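Putative peptide ABC-transport system periplasmic peptide-binding protein (Campylobacter jejuni, PDB 4OEV) binds nickel(II) outside the cytoplasm, here together with oxalate, as the extracytoplasmic solute-binding protein of an ABC-type importer. Local coordinates at residues N274-H277 / D278-V282; H285-R289 / S290-S294; D341-R344 / V345-G349. One frame throughout, in Å; residues are numbered along the deposited sequence.

Interaction 1 of 3, residues N274-H277 / D278-V282; sequences NLLH and DYAFV
Leu276 and Tyr279 are the ends of a type I' beta turn, with His277 and Asp278 at its corners. Both corner residues have positive phi, 52° and 57°, as this turn type requires. His277 is also where the chain first leaves the conformation of the preceding helix. One backbone hydrogen bond closes the turn, from Tyr279 N to Leu276 O at 2.8 Å. The side chains of His277 and Asp278 start away from the turn, though their CB atoms lie against the neighbouring backbone; both residues are exposed. Leu275 O lies over one face of the His277 ring, 3.1 Å above the plane and offset toward the rim. Leu276 meets Ala280 across the turn. The leucine CG is anti to the carbonyl carbon (chi1 -82°), which lays the side chain against the start of the strand. Leu276 CD1 touches Ala280 CB at 3.5 Å, and Leu276 CB is 3.7 Å from the same methyl. The buried leucine is thus packed on the residue that opens strand 280-282. The Tyr279 ring makes a cation-pi contact with Arg235. This compact turn links helix 268-274 to strand 280-282, which pairs antiparallel with strand 454-467. Leu276 also packs on Leu343 of helix 342-357.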
ATOM      1  N   ASN A 274     -16.401  18.639  -1.808  1.00 59.58           N
ATOM      2  CA  ASN A 274     -17.745  18.157  -2.088  1.00 62.46           C
ATOM      3  C   ASN A 274     -17.926  16.646  -2.070  1.00 59.25           C
ATOM      4  O   ASN A 274     -18.853  16.146  -1.433  1.00 61.41           O
ATOM      5  CB  ASN A 274     -18.214  18.741  -3.413  1.00 64.76           C
ATOM      6  CG  ASN A 274     -18.258  20.264  -3.375  1.00 67.54           C
ATOM      7  OD1 ASN A 274     -18.788  20.852  -2.420  1.00 70.75           O
ATOM      8  ND2 ASN A 274     -17.682  20.909  -4.391  1.00 66.29           N
ATOM      9  N   LEU A 275     -17.078  15.909  -2.769  1.00 50.45           N
ATOM     10  CA  LEU A 275     -17.252  14.464  -2.800  1.00 51.77           C
ATOM     11  C   LEU A 275     -16.825  13.797  -1.494  1.00 54.81           C
ATOM     12  O   LEU A 275     -17.529  12.916  -0.956  1.00 56.67           O
ATOM     13  CB  LEU A 275     -16.462  13.854  -3.955  1.00 50.61           C
ATOM     14  CG  LEU A 275     -16.444  12.336  -4.049  1.00 47.27           C
ATOM     15  CD1 LEU A 275     -17.868  11.789  -4.212  1.00 48.01           C
ATOM     16  CD2 LEU A 275     -15.561  11.956  -5.216  1.00 46.94           C
ATOM     17  N   LEU A 276     -15.697  14.259  -0.970  1.00 53.99           N
ATOM     18  CA  LEU A 276     -15.024  13.549   0.102  1.00 55.61           C
ATOM     19  C   LEU A 276     -15.328  14.119   1.443  1.00 59.91           C
ATOM     20  O   LEU A 276     -14.819  13.616   2.446  1.00 58.21           O
ATOM     21  CB  LEU A 276     -13.525  13.555  -0.115  1.00 51.91           C
ATOM     22  CG  LEU A 276     -13.184  12.451  -1.099  1.00 52.31           C
ATOM     23  CD1 LEU A 276     -11.814  12.663  -1.654  1.00 50.44           C
ATOM     24  CD2 LEU A 276     -13.283  11.123  -0.367  1.00 54.17           C
ATOM     25  N   HIS A 277     -16.102  15.201   1.448  1.00 65.77           N
ATOM     26  CA  HIS A 277     -16.674  15.756   2.676  1.00 71.15           C
ATOM     27  C   HIS A 277     -15.620  15.995   3.733  1.00 70.24           C
ATOM     28  O   HIS A 277     -15.838  15.701   4.908  1.00 69.49           O
ATOM     29  CB  HIS A 277     -17.755  14.833   3.236  1.00 75.06           C
ATOM     30  CG  HIS A 277     -18.802  14.443   2.238  1.00 78.85           C
ATOM     31  ND1 HIS A 277     -19.619  15.366   1.616  1.00 83.22           N
ATOM     32  CD2 HIS A 277     -19.183  13.229   1.773  1.00 79.00           C
ATOM     33  CE1 HIS A 277     -20.449  14.737   0.800  1.00 84.24           C
ATOM     34  NE2 HIS A 277     -20.205  13.439   0.878  1.00 82.49           N
ATOM     35  N   ASP A 278     -14.459  16.461   3.296  1.00 71.15           N
ATOM     36  CA  ASP A 278     -13.336  16.740   4.196  1.00 77.45           C
ATOM     37  C   ASP A 278     -12.884  15.504   5.047  1.00 66.28           C
ATOM     38  O   ASP A 278     -12.384  15.629   6.172  1.00 67.84           O
ATOM     39  CB  ASP A 278     -13.700  17.951   5.076  1.00 83.62           C
ATOM     40  CG  ASP A 278     -13.916  19.233   4.237  1.00 87.94           C
ATOM     41  OD1 ASP A 278     -13.082  19.496   3.333  1.00 87.51           O
ATOM     42  OD2 ASP A 278     -14.925  19.957   4.456  1.00 90.79           O
ATOM     43  N   TYR A 279     -13.116  14.315   4.491  1.00 61.74           N
ATOM     44  CA  TYR A 279     -12.455  13.087   4.919  1.00 53.72           C
ATOM     45  C   TYR A 279     -11.220  12.887   4.048  1.00 46.33           C
ATOM     46  O   TYR A 279     -10.787  11.754   3.778  1.00 42.13           O
ATOM     47  CB  TYR A 279     -13.395  11.901   4.794  1.00 52.44           C
ATOM     48  CG  TYR A 279     -13.690  11.244   6.114  1.00 51.70           C
ATOM     49  CD1 TYR A 279     -12.981  10.112   6.508  1.00 51.21           C
ATOM     50  CD2 TYR A 279     -14.665  11.747   6.969  1.00 52.97           C
ATOM     51  CE1 TYR A 279     -13.230   9.488   7.722  1.00 52.33           C
ATOM     52  CE2 TYR A 279     -14.934  11.123   8.200  1.00 55.00           C
ATOM     53  CZ  TYR A 279     -14.199   9.992   8.567  1.00 54.41           C
ATOM     54  OH  TYR A 279     -14.435   9.352   9.769  1.00 56.90           O
ATOM     55  N   ALA A 280     -10.652  14.001   3.595  1.00 47.10           N
ATOM     56  CA  ALA A 280      -9.541  13.958   2.633  1.00 45.86           C
ATOM     57  C   ALA A 280      -8.836  15.311   2.557  1.00 46.84           C
ATOM     58  O   ALA A 280      -9.385  16.321   3.001  1.00 52.21           O
ATOM     59  CB  ALA A 280     -10.051  13.546   1.268  1.00 43.59           C
ATOM     60  N   PHE A 281      -7.630  15.336   2.000  1.00 42.50           N
ATOM     61  CA  PHE A 281      -7.008  16.610   1.698  1.00 40.32           C
ATOM     62  C   PHE A 281      -6.424  16.509   0.287  1.00 38.20           C
ATOM     63  O   PHE A 281      -6.147  15.404  -0.207  1.00 43.82           O
ATOM     64  CB  PHE A 281      -5.969  17.058   2.775  1.00 46.24           C
ATOM     65  CG  PHE A 281      -4.609  16.344   2.761  1.00 49.26           C
ATOM     66  CD1 PHE A 281      -3.598  16.705   1.852  1.00 47.81           C
ATOM     67  CD2 PHE A 281      -4.281  15.408   3.769  1.00 50.42           C
ATOM     68  CE1 PHE A 281      -2.330  16.064   1.887  1.00 47.46           C
ATOM     69  CE2 PHE A 281      -3.028  14.777   3.829  1.00 47.18           C
ATOM     70  CZ  PHE A 281      -2.051  15.096   2.895  1.00 48.06           C
ATOM     71  N   VAL A 282      -6.345  17.654  -0.391  1.00 40.70           N
ATOM     72  CA  VAL A 282      -5.836  17.680  -1.770  1.00 37.51           C
ATOM     73  C   VAL A 282      -4.402  17.132  -1.827  1.00 36.60           C
ATOM     74  O   VAL A 282      -3.569  17.539  -1.015  1.00 39.95           O
ATOM     75  CB  VAL A 282      -5.855  19.087  -2.361  1.00 38.97           C
ATOM     76  CG1 VAL A 282      -5.249  19.054  -3.793  1.00 38.63           C
ATOM     77  CG2 VAL A 282      -7.301  19.653  -2.356  1.00 41.13           C
TER

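Interaction 2 of 3, residues H285-R289 / S290-S294; sequences HPLER and SWANS
The His285 ring meets the amide oxygen of Asn293 from well above the amide plane, the two planes being 82° apart. His285 NE2 donates to Asn293 OD1 at 2.9 Å, with the oxygen in the ring plane but the donor 65° out of the carbonyl plane. This bond spans two successive type I beta turns, Leu287 to Ser290 and Ser290 to Asn293. Asn293 CG is anti to the backbone N (chi1 -176°), which carries the amide across to His285 and Glu288. Ser290 N closes the first turn by donating to Leu287 O at 3.1 Å. Ser290 also forms an ST turn, its OG accepting from Ala292 N at 2.8 Å. His285 ND1 accepts from Leu287 N at 3.0 Å, which fixes the ring rotation. Glu288 CG lies over the centre of one ring face, 3.4 Å above the plane. Glu288 OE1 accepts hydrogen bonds from the backbone N of His285 and of Asn284. Asn293 OD1 also accepts from Lys295 N. Leu287 CD1 packs on Ala292 CB. Tyr459 OH of strand 454-467 bonds to His285 O and Glu288 N. One water donates to Glu288 OE2 at 2.8 Å and accepts from Asn293 ND2 at 2.9 Å.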
ATOM      1  N   HIS A 285       1.600  15.271  -4.541  1.00 32.45           N
ATOM      2  CA  HIS A 285       2.722  14.345  -4.763  1.00 34.13           C
ATOM      3  C   HIS A 285       2.656  13.183  -3.741  1.00 36.71           C
ATOM      4  O   HIS A 285       1.776  13.184  -2.886  1.00 38.59           O
ATOM      5  CB  HIS A 285       4.053  15.112  -4.725  1.00 30.79           C
ATOM      6  CG  HIS A 285       4.549  15.470  -3.353  1.00 36.23           C
ATOM      7  ND1 HIS A 285       4.985  14.531  -2.439  1.00 33.75           N
ATOM      8  CD2 HIS A 285       4.774  16.678  -2.783  1.00 36.99           C
ATOM      9  CE1 HIS A 285       5.402  15.139  -1.351  1.00 34.61           C
ATOM     10  NE2 HIS A 285       5.293  16.444  -1.531  1.00 37.77           N
ATOM     11  N   PRO A 286       3.537  12.165  -3.861  1.00 35.95           N
ATOM     12  CA  PRO A 286       3.192  10.917  -3.154  1.00 34.48           C
ATOM     13  C   PRO A 286       3.812  10.776  -1.759  1.00 33.74           C
ATOM     14  O   PRO A 286       3.668   9.715  -1.109  1.00 30.72           O
ATOM     15  CB  PRO A 286       3.740   9.851  -4.085  1.00 32.84           C
ATOM     16  CG  PRO A 286       4.963  10.482  -4.658  1.00 34.61           C
ATOM     17  CD  PRO A 286       4.731  11.983  -4.701  1.00 33.91           C
ATOM     18  N   LEU A 287       4.409  11.849  -1.259  1.00 32.51           N
ATOM     19  CA  LEU A 287       5.093  11.764   0.028  1.00 34.51           C
ATOM     20  C   LEU A 287       4.677  12.851   1.016  1.00 35.94           C
ATOM     21  O   LEU A 287       5.491  13.270   1.848  1.00 38.81           O
ATOM     22  CB  LEU A 287       6.617  11.811  -0.201  1.00 37.12           C
ATOM     23  CG  LEU A 287       7.250  10.607  -0.888  1.00 36.05           C
ATOM     24  CD1 LEU A 287       8.676  10.902  -1.245  1.00 33.33           C
ATOM     25  CD2 LEU A 287       7.198   9.380   0.021  1.00 37.75           C
ATOM     26  N   GLU A 288       3.404  13.279   0.966  1.00 35.35           N
ATOM     27  CA  GLU A 288       2.940  14.444   1.754  1.00 37.34           C
ATOM     28  C   GLU A 288       2.596  14.146   3.227  1.00 40.31           C
ATOM     29  O   GLU A 288       2.201  15.052   3.996  1.00 40.08           O
ATOM     30  CB  GLU A 288       1.733  15.073   1.060  1.00 39.02           C
ATOM     31  CG  GLU A 288       2.140  15.642  -0.314  1.00 36.95           C
ATOM     32  CD  GLU A 288       1.068  16.515  -0.927  1.00 37.63           C
ATOM     33  OE1 GLU A 288       0.434  16.047  -1.912  1.00 36.09           O
ATOM     34  OE2 GLU A 288       0.863  17.633  -0.420  1.00 38.70           O
ATOM     35  N   ARG A 289       2.749  12.887   3.614  1.00 39.85           N
ATOM     36  CA  ARG A 289       2.660  12.528   5.023  1.00 43.09           C
ATOM     37  C   ARG A 289       3.990  11.956   5.518  1.00 43.25           C
ATOM     38  O   ARG A 289       4.071  11.433   6.646  1.00 44.49           O
ATOM     39  CB  ARG A 289       1.539  11.518   5.272  1.00 45.45           C
ATOM     40  CG  ARG A 289       0.146  12.159   5.277  1.00 50.20           C
ATOM     41  CD  ARG A 289      -0.701  11.549   6.378  1.00 55.67           C
ATOM     42  NE  ARG A 289      -2.087  11.982   6.241  1.00 58.50           N
ATOM     43  CZ  ARG A 289      -2.642  12.949   6.963  1.00 62.80           C
ATOM     44  NH1 ARG A 289      -1.930  13.559   7.907  1.00 64.96           N
ATOM     45  NH2 ARG A 289      -3.917  13.289   6.759  1.00 63.71           N
ATOM     46  N   SER A 290       5.029  12.169   4.725  1.00 38.99           N
ATOM     47  CA  SER A 290       6.395  11.715   5.052  1.00 36.24           C
ATOM     48  C   SER A 290       7.333  12.795   5.582  1.00 42.10           C
ATOM     49  O   SER A 290       7.151  13.979   5.277  1.00 44.07           O
ATOM     50  CB  SER A 290       7.031  11.131   3.807  1.00 34.41           C
ATOM     51  OG  SER A 290       8.367  10.745   4.103  1.00 36.61           O
ATOM     52  N   TRP A 291       8.361  12.391   6.352  1.00 44.52           N
ATOM     53  CA  TRP A 291       9.425  13.318   6.717  1.00 46.06           C
ATOM     54  C   TRP A 291      10.146  13.794   5.447  1.00 43.35           C
ATOM     55  O   TRP A 291      10.740  14.890   5.415  1.00 44.70           O
ATOM     56  CB  TRP A 291      10.415  12.672   7.703  1.00 48.93           C
ATOM     57  CG  TRP A 291      10.950  11.332   7.273  1.00 49.14           C
ATOM     58  CD1 TRP A 291      10.508  10.115   7.681  1.00 47.50           C
ATOM     59  CD2 TRP A 291      12.041  11.080   6.363  1.00 48.67           C
ATOM     60  NE1 TRP A 291      11.237   9.124   7.081  1.00 47.16           N
ATOM     61  CE2 TRP A 291      12.192   9.690   6.276  1.00 47.15           C
ATOM     62  CE3 TRP A 291      12.905  11.899   5.622  1.00 48.49           C
ATOM     63  CZ2 TRP A 291      13.168   9.097   5.479  1.00 47.24           C
ATOM     64  CZ3 TRP A 291      13.861  11.301   4.807  1.00 46.72           C
ATOM     65  CH2 TRP A 291      13.979   9.923   4.746  1.00 46.17           C
ATOM     66  N   ALA A 292      10.069  12.966   4.413  1.00 38.00           N
ATOM     67  CA  ALA A 292      10.695  13.227   3.119  1.00 39.69           C
ATOM     68  C   ALA A 292      10.014  14.353   2.322  1.00 42.36           C
ATOM     69  O   ALA A 292      10.524  14.767   1.291  1.00 42.39           O
ATOM     70  CB  ALA A 292      10.683  11.950   2.291  1.00 38.84           C
ATOM     71  N   ASN A 293       8.857  14.829   2.780  1.00 41.95           N
ATOM     72  CA  ASN A 293       8.122  15.866   2.052  1.00 41.28           C
ATOM     73  C   ASN A 293       8.961  17.147   1.979  1.00 43.28           C
ATOM     74  O   ASN A 293       9.426  17.675   2.998  1.00 43.27           O
ATOM     75  CB  ASN A 293       6.740  16.099   2.716  1.00 40.25           C
ATOM     76  CG  ASN A 293       5.858  17.110   1.969  1.00 42.02           C
ATOM     77  OD1 ASN A 293       6.254  17.666   0.952  1.00 41.95           O
ATOM     78  ND2 ASN A 293       4.629  17.318   2.467  1.00 41.91           N
ATOM     79  N   SER A 294       9.135  17.660   0.764  1.00 43.09           N
ATOM     80  CA  SER A 294       9.928  18.879   0.585  1.00 46.95           C
ATOM     81  C   SER A 294       9.174  20.137   1.041  1.00 52.47           C
ATOM     82  O   SER A 294       9.772  21.201   1.311  1.00 54.26           O
ATOM     83  CB  SER A 294      10.338  18.991  -0.875  1.00 45.35           C
ATOM     84  OG  SER A 294       9.185  18.960  -1.705  1.00 40.81           O
TER
HETATM   85  O   HOH W   1       2.374  18.907   1.621  1.00 41.25           O

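Interaction 3 of 3, residues D341-R344 / V345-G349; sequences DPLR and VSLAG. With OXL (oxalate ion), chain D.
Arg344 sets CG anti to its carbonyl carbon (chi1 -50°) and then runs extended from CG to NE. Asp341 has CG anti to the backbone N (chi1 -171°). These torsions bring the carboxylate beside the guanidinium and send the arginine tip on to the oxalate. Arg344 NE and Asp341 OD2 form a salt bridge at 3.0 Å. The oxygen lies in the guanidinium plane, but the nitrogen stands 49° out of the carboxylate plane. Asp341 is also the N-cap of helix 342-357, and its OD1 accepts from Leu343 N at 3.0 Å. A weak bond from Arg344 N reaches the same oxygen.

The first turns of the helix follow with regular i to i+4 bonds. Val345 N donates to Asp341 O at 3.0 Å. Ser346 N, Leu347 N and Ala348 N bond to Pro342 O, Leu343 O and Arg344 O. Leu343 and Leu347 lie side by side and point the same way, with Leu343 CG 4.1 Å from Leu347 CD1.

At its far end Arg344 grips one carboxylate of the oxalate with two nitrogens. Arg344 NH1 donates to oxalate O3 at 2.8 Å, and NH2 donates to oxalate O1 at 2.7 Å. NH2 also bonds to Leu381 O. The Arg344 side chain comes within about 4 Å of the nickel, which is bound by His26, His480 and His481. The guanidinium charge is probably balanced by both Asp341 and the oxalate. By its salt bridge, Asp341 is well placed to orient the arginine that holds the anion near the metal.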
ATOM      1  N   ASP A 341     -15.566   0.051  -5.762  1.00 29.96           N
ATOM      2  CA  ASP A 341     -15.139   1.189  -4.919  1.00 30.71           C
ATOM      3  C   ASP A 341     -15.874   2.485  -5.325  1.00 30.03           C
ATOM      4  O   ASP A 341     -15.527   3.104  -6.355  1.00 29.99           O
ATOM      5  CB  ASP A 341     -13.639   1.380  -5.017  1.00 30.21           C
ATOM      6  CG  ASP A 341     -13.097   2.402  -4.007  1.00 32.02           C
ATOM      7  OD1 ASP A 341     -13.867   3.298  -3.583  1.00 35.65           O
ATOM      8  OD2 ASP A 341     -11.890   2.280  -3.644  1.00 27.37           O
ATOM      9  N   PRO A 342     -16.846   2.913  -4.490  1.00 34.60           N
ATOM     10  CA  PRO A 342     -17.716   4.014  -4.898  1.00 33.73           C
ATOM     11  C   PRO A 342     -16.936   5.301  -5.007  1.00 35.30           C
ATOM     12  O   PRO A 342     -17.319   6.131  -5.842  1.00 32.80           O
ATOM     13  CB  PRO A 342     -18.770   4.100  -3.793  1.00 32.68           C
ATOM     14  CG  PRO A 342     -18.069   3.544  -2.525  1.00 29.23           C
ATOM     15  CD  PRO A 342     -17.144   2.441  -3.112  1.00 33.84           C
ATOM     16  N   LEU A 343     -15.854   5.434  -4.239  1.00 36.29           N
ATOM     17  CA  LEU A 343     -15.043   6.643  -4.267  1.00 34.73           C
ATOM     18  C   LEU A 343     -14.357   6.790  -5.620  1.00 35.54           C
ATOM     19  O   LEU A 343     -14.367   7.872  -6.242  1.00 33.36           O
ATOM     20  CB  LEU A 343     -14.035   6.630  -3.134  1.00 35.32           C
ATOM     21  CG  LEU A 343     -13.103   7.839  -3.131  1.00 39.28           C
ATOM     22  CD1 LEU A 343     -13.941   9.109  -3.153  1.00 41.65           C
ATOM     23  CD2 LEU A 343     -12.274   7.814  -1.880  1.00 40.08           C
ATOM     24  N   ARG A 344     -13.823   5.682  -6.109  1.00 33.85           N
ATOM     25  CA  ARG A 344     -13.106   5.707  -7.384  1.00 30.86           C
ATOM     26  C   ARG A 344     -14.061   5.885  -8.549  1.00 32.30           C
ATOM     27  O   ARG A 344     -13.743   6.618  -9.501  1.00 33.27           O
ATOM     28  CB  ARG A 344     -12.269   4.430  -7.555  1.00 24.95           C
ATOM     29  CG  ARG A 344     -11.407   4.128  -6.353  1.00 25.20           C
ATOM     30  CD  ARG A 344     -10.287   3.180  -6.733  1.00 28.28           C
ATOM     31  NE  ARG A 344      -9.587   2.537  -5.609  1.00 28.01           N
ATOM     32  CZ  ARG A 344      -8.299   2.157  -5.642  1.00 32.17           C
ATOM     33  NH1 ARG A 344      -7.738   1.527  -4.604  1.00 29.03           N
ATOM     34  NH2 ARG A 344      -7.544   2.438  -6.702  1.00 31.78           N
ATOM     35  N   VAL A 345     -15.230   5.239  -8.500  1.00 32.71           N
ATOM     36  CA  VAL A 345     -16.250   5.455  -9.520  1.00 33.74           C
ATOM     37  C   VAL A 345     -16.649   6.929  -9.578  1.00 35.47           C
ATOM     38  O   VAL A 345     -16.748   7.510 -10.685  1.00 31.65           O
ATOM     39  CB  VAL A 345     -17.529   4.617  -9.268  1.00 37.62           C
ATOM     40  CG1 VAL A 345     -18.659   5.068 -10.216  1.00 39.53           C
ATOM     41  CG2 VAL A 345     -17.212   3.116  -9.380  1.00 39.23           C
ATOM     42  N   SER A 346     -16.883   7.533  -8.408  1.00 34.00           N
ATOM     43  CA  SER A 346     -17.259   8.949  -8.353  1.00 37.67           C
ATOM     44  C   SER A 346     -16.156   9.815  -8.927  1.00 35.68           C
ATOM     45  O   SER A 346     -16.401  10.731  -9.694  1.00 30.55           O
ATOM     46  CB  SER A 346     -17.571   9.386  -6.925  1.00 36.44           C
ATOM     47  OG  SER A 346     -18.834   8.871  -6.521  1.00 37.56           O
ATOM     48  N   LEU A 347     -14.922   9.528  -8.532  1.00 30.44           N
ATOM     49  CA  LEU A 347     -13.795  10.262  -9.070  1.00 30.09           C
ATOM     50  C   LEU A 347     -13.611  10.151 -10.586  1.00 30.33           C
ATOM     51  O   LEU A 347     -13.281  11.154 -11.219  1.00 32.64           O
ATOM     52  CB  LEU A 347     -12.500   9.794  -8.367  1.00 28.89           C
ATOM     53  CG  LEU A 347     -12.364  10.302  -6.934  1.00 32.83           C
ATOM     54  CD1 LEU A 347     -11.135   9.582  -6.301  1.00 29.57           C
ATOM     55  CD2 LEU A 347     -12.258  11.823  -6.856  1.00 35.33           C
ATOM     56  N   ALA A 348     -13.807   8.956 -11.165  1.00 31.23           N
ATOM     57  CA  ALA A 348     -13.697   8.761 -12.604  1.00 30.51           C
ATOM     58  C   ALA A 348     -14.777   9.593 -13.323  1.00 31.95           C
ATOM     59  O   ALA A 348     -14.536  10.148 -14.413  1.00 31.26           O
ATOM     60  CB  ALA A 348     -13.841   7.308 -12.970  1.00 31.32           C
ATOM     61  N   GLY A 349     -15.957   9.644 -12.727  1.00 32.11           N
ATOM     62  CA  GLY A 349     -17.049  10.487 -13.220  1.00 35.77           C
ATOM     63  C   GLY A 349     -16.733  11.976 -13.191  1.00 37.54           C
ATOM     64  O   GLY A 349     -17.054  12.703 -14.143  1.00 41.52           O
TER
HETATM   65  C1  OXL D 502      -4.665   0.514  -6.324  1.00 25.78           C
HETATM   66  C2  OXL D 502      -3.380  -0.287  -6.500  1.00 32.00           C
HETATM   67  O1  OXL D 502      -5.071   1.429  -7.158  1.00 25.19           O
HETATM   68  O2  OXL D 502      -3.006  -0.475  -7.672  1.00 35.76           O
HETATM   69  O3  OXL D 502      -5.353   0.208  -5.330  1.00 21.77           O
HETATM   70  O4  OXL D 502      -2.794  -0.878  -5.518  1.00 26.96           O

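In the fold
Each contact is local, and they follow in series without nesting or crossing. Interaction 1 closes the tight turn between helix 268-274 and strand 280-282. That strand joins the sheet containing 454-467. Interaction 2 then shapes the loop leading on toward helix 304-313. The two touch where the Phe281 ring meets Arg289 and Glu288. Interaction 3 forms the first turns of helix 342-357, within the beta-alpha-beta unit of strands 329-338 and 361-367. Leu275 and Leu276 pack on its Leu343, Ser346 and Leu347, so the chain entering the turn of interaction 1 rests against the start of this helix. Interactions 2 and 3 do not touch. Of the three, interaction 3 supplies a residue of the oxalate pocket.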